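Local atomic coordinates of putative metal-dependent isothiocyanate hydrolase SaxA (Pectobacterium carotovorum, PDB entry 6BRM), a protein that probably hydrolyses isothiocyanates at a two-zinc centre, as a metal-dependent hydrolase of the metallo-beta-lactamase superfamily. Residues 131-136 against 141-146. Residues are numbered along the deposited sequence; the frame is centred on the assembly and turned at random.
Sequences NELYAD and DLLGDA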
loop_
_atom_site.group_PDB
_atom_site.type_symbol
_atom_site.label_atom_id
_atom_site.label_comp_id
_atom_site.label_asym_id
_atom_site.label_seq_id
_atom_site.Cartn_x
_atom_site.Cartn_y
_atom_site.Cartn_z
ATOM N N ASN B 131 -0.347 -5.101 -9.019
ATOM C CA ASN B 131 -0.111 -6.126 -7.990
ATOM C C ASN B 131 0.745 -7.288 -8.495
ATOM O O ASN B 131 1.587 -7.804 -7.757
ATOM C CB ASN B 131 -1.445 -6.678 -7.461
ATOM C CG ASN B 131 -2.178 -5.694 -6.568
ATOM O OD1 ASN B 131 -1.748 -4.557 -6.389
ATOM N ND2 ASN B 131 -3.293 -6.133 -6.001
ATOM N N GLU B 132 0.527 -7.678 -9.751
ATOM C CA GLU B 132 1.238 -8.811 -10.359
ATOM C C GLU B 132 2.716 -8.477 -10.534
ATOM O O GLU B 132 3.585 -9.275 -10.174
ATOM C CB GLU B 132 0.638 -9.202 -11.725
ATOM C CG GLU B 132 -0.889 -9.301 -11.821
ATOM C CD GLU B 132 -1.547 -9.980 -10.628
ATOM O OE1 GLU B 132 -1.023 -11.014 -10.154
ATOM O OE2 GLU B 132 -2.598 -9.478 -10.172
ATOM N N LEU B 133 2.986 -7.285 -11.067
ATOM C CA LEU B 133 4.354 -6.790 -11.256
ATOM C C LEU B 133 5.230 -6.920 -10.009
ATOM O O LEU B 133 6.393 -7.303 -10.115
ATOM C CB LEU B 133 4.334 -5.328 -11.723
ATOM C CG LEU B 133 5.691 -4.715 -12.109
ATOM C CD1 LEU B 133 5.586 -3.896 -13.392
ATOM C CD2 LEU B 133 6.281 -3.868 -10.988
ATOM N N TYR B 134 4.677 -6.606 -8.839
ATOM C CA TYR B 134 5.435 -6.681 -7.574
ATOM C C TYR B 134 5.594 -8.099 -6.989
ATOM O O TYR B 134 6.328 -8.278 -6.014
ATOM C CB TYR B 134 4.864 -5.702 -6.538
ATOM C CG TYR B 134 5.257 -4.269 -6.817
ATOM C CD1 TYR B 134 6.484 -3.772 -6.394
ATOM C CD2 TYR B 134 4.412 -3.416 -7.527
ATOM C CE1 TYR B 134 6.857 -2.465 -6.660
ATOM C CE2 TYR B 134 4.774 -2.103 -7.798
ATOM C CZ TYR B 134 5.993 -1.630 -7.359
ATOM O OH TYR B 134 6.351 -0.327 -7.619
ATOM N N ALA B 135 4.917 -9.091 -7.571
ATOM C CA ALA B 135 5.225 -10.509 -7.308
ATOM C C ALA B 135 6.567 -10.919 -7.929
ATOM O O ALA B 135 7.238 -11.827 -7.424
ATOM C CB ALA B 135 4.111 -11.411 -7.821
ATOM N N ASP B 136 6.938 -10.260 -9.030
ATOM C CA ASP B 136 8.258 -10.415 -9.642
ATOM C C ASP B 136 9.263 -9.629 -8.806
ATOM O O ASP B 136 9.166 -8.406 -8.708
ATOM C CB ASP B 136 8.236 -9.906 -11.094
ATOM C CG ASP B 136 9.506 -10.247 -11.867
ATOM O OD1 ASP B 136 10.601 -9.776 -11.484
ATOM O OD2 ASP B 136 9.404 -10.965 -12.882
ATOM N N ASP B 141 12.175 -4.426 -7.474
ATOM C CA ASP B 141 13.301 -3.513 -7.233
ATOM C C ASP B 141 13.453 -2.436 -8.309
ATOM O O ASP B 141 13.890 -1.328 -8.006
ATOM C CB ASP B 141 14.621 -4.287 -7.117
ATOM C CG ASP B 141 14.712 -5.101 -5.842
ATOM O OD1 ASP B 141 13.848 -5.975 -5.631
ATOM O OD2 ASP B 141 15.655 -4.871 -5.053
ATOM N N LEU B 142 13.100 -2.760 -9.552
ATOM C CA LEU B 142 13.326 -1.854 -10.684
ATOM C C LEU B 142 12.374 -0.658 -10.611
ATOM O O LEU B 142 12.803 0.500 -10.673
ATOM C CB LEU B 142 13.159 -2.595 -12.021
ATOM C CG LEU B 142 13.968 -2.003 -13.184
ATOM C CD1 LEU B 142 15.365 -2.602 -13.211
ATOM C CD2 LEU B 142 13.282 -2.220 -14.526
ATOM N N LEU B 143 11.085 -0.958 -10.470
ATOM C CA LEU B 143 10.048 0.061 -10.269
ATOM C C LEU B 143 10.154 0.664 -8.870
ATOM O O LEU B 143 9.966 1.871 -8.697
ATOM C CB LEU B 143 8.647 -0.525 -10.489
ATOM C CG LEU B 143 8.151 -0.671 -11.934
ATOM C CD1 LEU B 143 7.953 0.691 -12.585
ATOM C CD2 LEU B 143 9.080 -1.529 -12.777
ATOM N N GLY B 144 10.437 -0.189 -7.881
ATOM C CA GLY B 144 10.818 0.245 -6.533
ATOM C C GLY B 144 9.752 1.024 -5.789
ATOM O O GLY B 144 8.554 0.842 -6.026
ATOM N N ASP B 145 10.206 1.884 -4.879
ATOM C CA ASP B 145 9.346 2.823 -4.166
ATOM C C ASP B 145 9.363 4.182 -4.859
ATOM O O ASP B 145 10.374 4.577 -5.450
ATOM C CB ASP B 145 9.812 2.981 -2.714
ATOM C CG ASP B 145 9.766 1.676 -1.933
ATOM O OD1 ASP B 145 8.789 0.914 -2.080
ATOM O OD2 ASP B 145 10.710 1.417 -1.157
ATOM N N ALA B 146 8.236 4.889 -4.781
ATOM C CA ALA B 146 8.124 6.257 -5.293
ATOM C C ALA B 146 6.992 6.986 -4.567
ATOM O O ALA B 146 5.820 6.647 -4.744
ATOM C CB ALA B 146 7.885 6.245 -6.793
#
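Tyr134 reaches across to the end of helix 137-143 and gives its phenol proton to the backbone carbonyl of Gly144, with Tyr134 OH 3.0 Å from Gly144 O. The bond lies in the carbonyl plane, at a C=O...donor angle of 152°, and Gly144 O in turn sits at the edge of the tyrosine ring, near the ring plane. Tyr134 OH also touches Leu143 CB at 3.7 Å, the two side chains crossing at about a right angle. Leu133 completes the apolar part of the contact: its CD2 meets Leu143 CG at 3.8 Å and also lies 3.9 Å above one face of the Tyr134 ring, displaced from the ring centre toward its margin. That methyl thus touches both the ring face and the Leu143 side chain. It gets there because Leu133 CG is anti to its own backbone N (chi1 -174°), whereas in Tyr134 CG is anti to the carbonyl carbon (chi1 -76°), which sends the ring out toward Gly144.

Gly144 breaks the helical backbone; its positive phi suits glycine and turns the chain away from the helix. At the other end Asp136 is the N-cap, its OD1 accepting from Leu139 N, so the contact spans a short helix from the turn before it to its exit. In this metallo-beta-lactamase fold the helix lies in the connection between strands 120-124 and 148-152 and flanks the zinc centre. Two zinc ligands adjoin it: His69, whose NE2 is hydrogen-bonded to Leu142 O and whose side chain comes within about 4 Å of that of Leu143 at their nearest atoms, and His128, whose backbone N gives a weak hydrogen bond to Tyr134 OH. Farther out, Glu132 forms a salt bridge with Arg207 of the second subunit, and Tyr134 packs on Lys169 of that subunit.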